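Local coordinates for protein AlyGC mutant - R241A (Glaciecola chathamensis S18K6, PDB 5GKQ) that belongs to the family 6 alginate lyases, which depolymerise alginate, and binds a mannuronate chain in its cleft, at residues P117-Q122 against R569-Y574; I216-G221 against N243-E248. All blocks are in the same frame, centred on the assembly; numbering follows the deposited sequence.

Interaction 1: residues P117-Q122 against R569-Y574; sequences PEKFEQ and RSFADY. With BEM (beta-D-mannopyranuronic acid), chain C.
F120 and K119, next to each other on one loop, press against R569 and F571 of the far half of the chain. The close-packed part is mostly carbon against carbon, with the lysine amine at its margin. The ring of F120 leans on the aliphatic part of R569, with CE2 of F120 3.4 Å from CD of R569 and the neighbouring CD2 just as near. Ring and guanidinium planes stand 68° apart, so the two groups do not stack; the arginine runs across the phenylalanine roughly at right angles. K119 reaches over beside it with CG anti to the backbone N (chi1 -164°), which carries the chain forward until CD of K119 lies 3.5 Å from the carbonyl O of R569. Its NZ ends 3.4 Å from CB of F571, oblique to that ring, and no hydrogen bond joins the two segments. F571 itself is buried, its ring meeting Y602 edge-to-face.

The two partners belong to separate parallel beta-helices: 117-122 holds a type I turn, E118 to E121, between strands 105-112 and 124-128 of the chondroitinase B-like helix, and 569-574 leads into strand 572-578 of the C-terminal one. The guanidinium of R569 is held from its own side by salt bridges to E595 and D597. With an alanine here, those two carboxylates are likely to lose their positive mate, and a gap would probably open beside the F120 ring.

Away from this patch the loop is much looser. E118 turns to R536 of the second subunit in a salt bridge, whereas exposed Q122 extends toward the bound glycan, where its NE2 makes a weak 3.4 Å hydrogen bond to O6A of the chain C mannuronate, a sugar also bonded by R153.

Interaction 2: residues I216-G221 against N243-E248; sequences ISNKSG and NGNIVE. With BEM (beta-D-mannopyranuronic acid), chain B; BEM (beta-D-mannopyranuronic acid), chain D.
At the glycan-binding cleft of the parallel beta-helix, N218 near the end of strand 214-219 and S220 just past it meet N245 of the following coil. K219, between them, faces the other way, its bond to CB directed away from 243-248, and serves the sugar. Beyond CG its chain is extended, and NZ of K219 donates a hydrogen bond to O2 of the chain B mannuronate at 2.6 Å and a weak one to O4 of the chain D sugar at 3.1 Å. That O4 is the bridging oxygen between the two rings, so the ammonium sits at a glycosidic link; its bond to carboxylate O6A of the chain D sugar is modelled so short that its length is doubtful.

Behind the lysine, the carbonyl O of S220 gathers two amide donors. ND2 of N218 lies 3.1 Å from it, brought there by a first torsion that sets CG anti to the backbone N (chi1 -174°); the carbonyl oxygen is 27° out of that amide's plane. From the next coil, ND2 of N245 adds a weak bond to O of S220 at 3.3 Å. The N218 and N245 side chains come from opposite directions, with amide planes 81° apart; their ND2 atoms lie 3.0 Å from each other, two donors and not a hydrogen bond. Both also hold N223: OD1 of N218 accepts from its side-chain amide, OD1 of N245 from its backbone N. Further on, CA of G221 makes a CH···O contact with O of N243 at 3.2 Å.

The buried S220 carbonyl is thus satisfied chiefly from within its own segment, and the polar tie between coils runs largely through N223, the direct N245 bond being a weak supplement.

From the N terminus the chain winds through the first coils of the chondroitinase B-like beta-helix and reaches 117-122, the near end of interaction 1. It then passes 216-221 and returns one coil later at 243-248, so interaction 2 closes a short loop of 21 residues. Some 320 residues further on, in the second beta-helix, 569-574 completes interaction 1, whose 446-residue loop thus encloses interaction 2 without crossing it. One contact joins the two beta-helices; the other joins successive coils of the first. Their centres lie 30 Å apart and they do not touch, but Q122 and K219 address consecutive sugars of the same bound chain.

Interaction 1: residues P117-Q122 against R569-Y574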
loop_
_atom_site.group_PDB
_atom_site.type_symbol
_atom_site.label_atom_id
_atom_site.label_comp_id
_atom_site.label_asym_id
_atom_site.label_seq_id
_atom_site.Cartn_x
_atom_site.Cartn_y
_atom_site.Cartn_z
ATOM N N PRO A 117 4.588 8.772 11.324
ATOM C CA PRO A 117 4.732 8.398 9.912
ATOM C C PRO A 117 3.481 7.811 9.288
ATOM O O PRO A 117 3.431 7.683 8.058
ATOM C CB PRO A 117 5.860 7.352 9.940
ATOM C CG PRO A 117 6.455 7.442 11.298
ATOM C CD PRO A 117 5.363 7.877 12.195
ATOM N N GLU A 118 2.486 7.435 10.073
ATOM C CA GLU A 118 1.238 6.917 9.529
ATOM C C GLU A 118 0.201 8.027 9.609
ATOM O O GLU A 118 -0.376 8.287 10.667
ATOM C CB GLU A 118 0.801 5.645 10.248
ATOM C CG GLU A 118 1.094 4.439 9.379
ATOM C CD GLU A 118 1.082 3.133 10.116
ATOM O OE1 GLU A 118 0.793 3.122 11.333
ATOM O OE2 GLU A 118 1.358 2.109 9.455
ATOM N N LYS A 119 -0.015 8.675 8.466
ATOM C CA LYS A 119 -0.913 9.807 8.273
ATOM C C LYS A 119 -2.166 9.805 9.137
ATOM O O LYS A 119 -2.613 10.875 9.562
ATOM C CB LYS A 119 -1.323 9.866 6.804
ATOM C CG LYS A 119 -1.939 11.178 6.340
ATOM C CD LYS A 119 -2.129 11.177 4.828
ATOM C CE LYS A 119 -1.950 12.566 4.254
ATOM N NZ LYS A 119 -1.418 12.504 2.871
ATOM N N PHE A 120 -2.756 8.640 9.410
ATOM C CA PHE A 120 -4.025 8.627 10.132
ATOM C C PHE A 120 -3.956 7.902 11.470
ATOM O O PHE A 120 -4.994 7.484 11.998
ATOM C CB PHE A 120 -5.140 8.069 9.247
ATOM C CG PHE A 120 -5.510 9.003 8.135
ATOM C CD1 PHE A 120 -6.422 10.021 8.350
ATOM C CD2 PHE A 120 -4.888 8.917 6.904
ATOM C CE1 PHE A 120 -6.730 10.906 7.352
ATOM C CE2 PHE A 120 -5.190 9.803 5.908
ATOM C CZ PHE A 120 -6.108 10.797 6.129
ATOM N N GLU A 121 -2.762 7.768 12.039
ATOM C CA GLU A 121 -2.618 7.700 13.485
ATOM C C GLU A 121 -2.655 9.129 14.009
ATOM O O GLU A 121 -1.786 9.939 13.671
ATOM C CB GLU A 121 -1.306 7.019 13.874
ATOM C CG GLU A 121 -1.176 5.577 13.442
ATOM C CD GLU A 121 -1.991 4.638 14.305
ATOM O OE1 GLU A 121 -2.114 4.897 15.527
ATOM O OE2 GLU A 121 -2.512 3.647 13.751
ATOM N N GLN A 122 -3.663 9.460 14.805
ATOM C CA GLN A 122 -3.859 10.842 15.221
ATOM C C GLN A 122 -3.050 11.173 16.473
ATOM O O GLN A 122 -3.092 10.436 17.461
ATOM C CB GLN A 122 -5.336 11.124 15.475
ATOM C CG GLN A 122 -5.589 12.562 15.857
ATOM C CD GLN A 122 -7.049 12.866 16.080
ATOM O OE1 GLN A 122 -7.924 12.121 15.650
ATOM N NE2 GLN A 122 -7.321 13.968 16.753
ATOM N N ARG A 569 -3.410 6.226 0.969
ATOM C CA ARG A 569 -3.158 7.320 1.898
ATOM C C ARG A 569 -2.084 8.277 1.400
ATOM O O ARG A 569 -1.508 9.020 2.189
ATOM C CB ARG A 569 -2.793 6.784 3.281
ATOM C CG ARG A 569 -3.917 5.992 3.907
ATOM C CD ARG A 569 -5.058 6.941 4.124
ATOM N NE ARG A 569 -6.402 6.367 4.052
ATOM C CZ ARG A 569 -6.961 5.658 5.025
ATOM N NH1 ARG A 569 -6.270 5.393 6.127
ATOM N NH2 ARG A 569 -8.195 5.204 4.890
ATOM N N SER A 570 -1.805 8.287 0.107
ATOM C CA SER A 570 -0.905 9.269 -0.470
ATOM C C SER A 570 -1.686 10.478 -0.953
ATOM O O SER A 570 -2.916 10.481 -1.008
ATOM C CB SER A 570 -0.107 8.672 -1.623
ATOM O OG SER A 570 -0.934 8.411 -2.741
ATOM N N PHE A 571 -0.959 11.527 -1.301
ATOM C CA PHE A 571 -1.638 12.774 -1.607
ATOM C C PHE A 571 -0.781 13.605 -2.537
ATOM O O PHE A 571 0.333 13.991 -2.180
ATOM C CB PHE A 571 -1.954 13.559 -0.347
ATOM C CG PHE A 571 -2.868 14.715 -0.599
ATOM C CD1 PHE A 571 -4.233 14.525 -0.670
ATOM C CD2 PHE A 571 -2.357 15.977 -0.826
ATOM C CE1 PHE A 571 -5.063 15.571 -0.935
ATOM C CE2 PHE A 571 -3.183 17.021 -1.093
ATOM C CZ PHE A 571 -4.540 16.822 -1.149
ATOM N N ALA A 572 -1.316 13.926 -3.701
ATOM C CA ALA A 572 -0.617 14.782 -4.640
ATOM C C ALA A 572 -1.058 16.213 -4.396
ATOM O O ALA A 572 -2.259 16.501 -4.408
ATOM C CB ALA A 572 -0.899 14.364 -6.081
ATOM N N ASP A 573 -0.094 17.097 -4.136
ATOM C CA ASP A 573 -0.409 18.518 -4.092
ATOM C C ASP A 573 -1.001 18.960 -5.420
ATOM O O ASP A 573 -1.986 19.696 -5.452
ATOM C CB ASP A 573 0.835 19.342 -3.747
ATOM C CG ASP A 573 1.096 19.432 -2.255
ATOM O OD1 ASP A 573 0.132 19.393 -1.470
ATOM O OD2 ASP A 573 2.281 19.537 -1.859
ATOM N N TYR A 574 -0.408 18.521 -6.526
ATOM C CA TYR A 574 -1.036 18.629 -7.834
ATOM C C TYR A 574 -0.428 17.605 -8.774
ATOM O O TYR A 574 0.718 17.180 -8.593
ATOM C CB TYR A 574 -0.893 20.018 -8.456
ATOM C CG TYR A 574 0.524 20.505 -8.695
ATOM C CD1 TYR A 574 1.240 20.129 -9.819
ATOM C CD2 TYR A 574 1.127 21.389 -7.815
ATOM C CE1 TYR A 574 2.521 20.599 -10.042
ATOM C CE2 TYR A 574 2.399 21.865 -8.037
ATOM C CZ TYR A 574 3.093 21.468 -9.141
ATOM O OH TYR A 574 4.368 21.957 -9.327
HETATM C C1 BEM C . -11.736 13.244 22.388
HETATM C C2 BEM C . -13.154 13.753 22.215
HETATM O O2 BEM C . -13.303 14.992 22.890
HETATM C C3 BEM C . -13.481 13.888 20.735
HETATM O O3 BEM C . -14.652 14.648 20.487
HETATM C C4 BEM C . -12.407 14.601 19.971
HETATM O O4 BEM C . -12.712 14.326 18.615
HETATM C C5 BEM C . -11.065 13.987 20.290
HETATM O O5 BEM C . -10.843 14.101 21.689
HETATM C C6 BEM C . -10.069 14.633 19.374
HETATM O O6B BEM C . -9.086 15.280 19.800
HETATM O O6A BEM C . -10.374 14.605 18.169
HETATM O O1 BEM C . -11.447 13.181 23.783
#

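Interaction 2: residues I216-G221 against N243-E248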
loop_
_atom_site.group_PDB
_atom_site.type_symbol
_atom_site.label_atom_id
_atom_site.label_comp_id
_atom_site.label_asym_id
_atom_site.label_seq_id
_atom_site.Cartn_x
_atom_site.Cartn_y
_atom_site.Cartn_z
ATOM N N ILE A 216 -8.078 28.009 12.766
ATOM C CA ILE A 216 -8.425 28.057 14.178
ATOM C C ILE A 216 -9.853 27.563 14.323
ATOM O O ILE A 216 -10.735 27.981 13.570
ATOM C CB ILE A 216 -8.277 29.481 14.742
ATOM C CG1 ILE A 216 -6.835 29.945 14.622
ATOM C CG2 ILE A 216 -8.737 29.539 16.183
ATOM C CD1 ILE A 216 -6.622 31.339 15.105
ATOM N N SER A 217 -10.078 26.669 15.277
ATOM C CA SER A 217 -11.418 26.225 15.639
ATOM C C SER A 217 -11.661 26.639 17.082
ATOM O O SER A 217 -11.095 26.047 18.002
ATOM C CB SER A 217 -11.565 24.713 15.461
ATOM O OG SER A 217 -12.922 24.311 15.535
ATOM N N ASN A 218 -12.483 27.660 17.284
ATOM C CA ASN A 218 -12.842 28.082 18.626
ATOM C C ASN A 218 -14.088 27.345 19.077
ATOM O O ASN A 218 -15.122 27.398 18.413
ATOM C CB ASN A 218 -13.096 29.579 18.694
ATOM C CG ASN A 218 -13.330 30.047 20.110
ATOM O OD1 ASN A 218 -12.387 30.188 20.881
ATOM N ND2 ASN A 218 -14.588 30.284 20.464
ATOM N N LYS A 219 -13.999 26.684 20.222
ATOM C CA LYS A 219 -15.107 25.892 20.735
ATOM C C LYS A 219 -15.237 26.095 22.243
ATOM O O LYS A 219 -15.352 25.148 23.016
ATOM C CB LYS A 219 -14.920 24.422 20.368
ATOM C CG LYS A 219 -14.974 24.164 18.885
ATOM C CD LYS A 219 -14.622 22.736 18.543
ATOM C CE LYS A 219 -15.022 22.390 17.132
ATOM N NZ LYS A 219 -14.351 21.148 16.711
ATOM N N SER A 220 -15.222 27.349 22.679
ATOM C CA SER A 220 -15.317 27.682 24.093
ATOM C C SER A 220 -15.859 29.091 24.197
ATOM O O SER A 220 -16.049 29.775 23.194
ATOM C CB SER A 220 -13.964 27.600 24.792
ATOM O OG SER A 220 -13.099 26.751 24.082
ATOM N N GLY A 221 -16.052 29.543 25.426
ATOM C CA GLY A 221 -16.617 30.850 25.682
ATOM C C GLY A 221 -15.552 31.885 25.992
ATOM O O GLY A 221 -14.525 31.578 26.590
ATOM N N ASN A 243 -19.776 31.008 22.884
ATOM C CA ASN A 243 -20.266 32.372 22.745
ATOM C C ASN A 243 -19.335 33.368 23.426
ATOM O O ASN A 243 -18.408 33.005 24.137
ATOM C CB ASN A 243 -21.671 32.495 23.342
ATOM C CG ASN A 243 -22.544 31.285 23.053
ATOM O OD1 ASN A 243 -22.668 30.845 21.908
ATOM N ND2 ASN A 243 -23.158 30.741 24.096
ATOM N N GLY A 244 -19.594 34.648 23.206
ATOM C CA GLY A 244 -18.885 35.703 23.898
ATOM C C GLY A 244 -17.456 35.961 23.471
ATOM O O GLY A 244 -16.748 36.694 24.160
ATOM N N ASN A 245 -17.013 35.401 22.355
ATOM C CA ASN A 245 -15.642 35.537 21.919
ATOM C C ASN A 245 -15.429 36.863 21.208
ATOM O O ASN A 245 -16.352 37.456 20.665
ATOM C CB ASN A 245 -15.283 34.387 21.002
ATOM C CG ASN A 245 -15.538 33.061 21.646
ATOM O OD1 ASN A 245 -14.776 32.627 22.494
ATOM N ND2 ASN A 245 -16.611 32.406 21.252
ATOM N N ILE A 246 -14.189 37.336 21.211
ATOM C CA ILE A 246 -13.839 38.553 20.492
ATOM C C ILE A 246 -12.706 38.254 19.519
ATOM O O ILE A 246 -11.673 37.689 19.904
ATOM C CB ILE A 246 -13.468 39.715 21.426
ATOM C CG1 ILE A 246 -12.949 40.901 20.623
ATOM C CG2 ILE A 246 -12.425 39.289 22.396
ATOM C CD1 ILE A 246 -12.994 42.238 21.368
ATOM N N VAL A 247 -12.902 38.648 18.261
ATOM C CA VAL A 247 -11.950 38.473 17.174
ATOM C C VAL A 247 -11.614 39.867 16.671
ATOM O O VAL A 247 -12.464 40.515 16.049
ATOM C CB VAL A 247 -12.536 37.609 16.055
ATOM C CG1 VAL A 247 -11.621 37.560 14.880
ATOM C CG2 VAL A 247 -12.846 36.222 16.582
ATOM N N GLU A 248 -10.395 40.353 16.963
ATOM C CA GLU A 248 -10.068 41.753 16.691
ATOM C C GLU A 248 -8.615 41.930 16.274
ATOM O O GLU A 248 -7.763 41.104 16.564
ATOM C CB GLU A 248 -10.358 42.663 17.889
ATOM C CG GLU A 248 -9.576 42.344 19.147
ATOM C CD GLU A 248 -9.723 43.404 20.223
ATOM O OE1 GLU A 248 -9.233 43.182 21.335
ATOM O OE2 GLU A 248 -10.324 44.462 19.969
HETATM C C1 BEM B . -16.461 18.052 15.207
HETATM C C2 BEM B . -17.403 18.835 16.075
HETATM O O2 BEM B . -16.515 19.675 16.788
HETATM C C3 BEM B . -18.469 19.699 15.413
HETATM O O3 BEM B . -18.583 20.927 16.148
HETATM C C4 BEM B . -18.258 20.024 13.941
HETATM O O4 BEM B . -19.365 19.496 13.214
HETATM C C5 BEM B . -16.972 19.493 13.331
HETATM O O5 BEM B . -16.682 18.191 13.819
HETATM C C6 BEM B . -15.825 20.426 13.563
HETATM O O6B BEM B . -14.704 19.965 13.315
HETATM O O6A BEM B . -16.047 21.652 13.559
HETATM C C1 BEM D . -12.928 15.529 17.902
HETATM C C2 BEM D . -13.393 15.162 16.516
HETATM O O2 BEM D . -14.558 14.346 16.550
HETATM C C3 BEM D . -13.702 16.429 15.768
HETATM O O3 BEM D . -14.207 16.088 14.495
HETATM C C4 BEM D . -14.736 17.223 16.505
HETATM O O4 BEM D . -15.124 18.307 15.667
HETATM C C5 BEM D . -14.091 17.597 17.830
HETATM O O5 BEM D . -13.859 16.389 18.532
HETATM C C6 BEM D . -15.029 18.398 18.645
HETATM O O6B BEM D . -15.839 17.780 19.323
HETATM O O6A BEM D . -15.331 19.496 18.192
#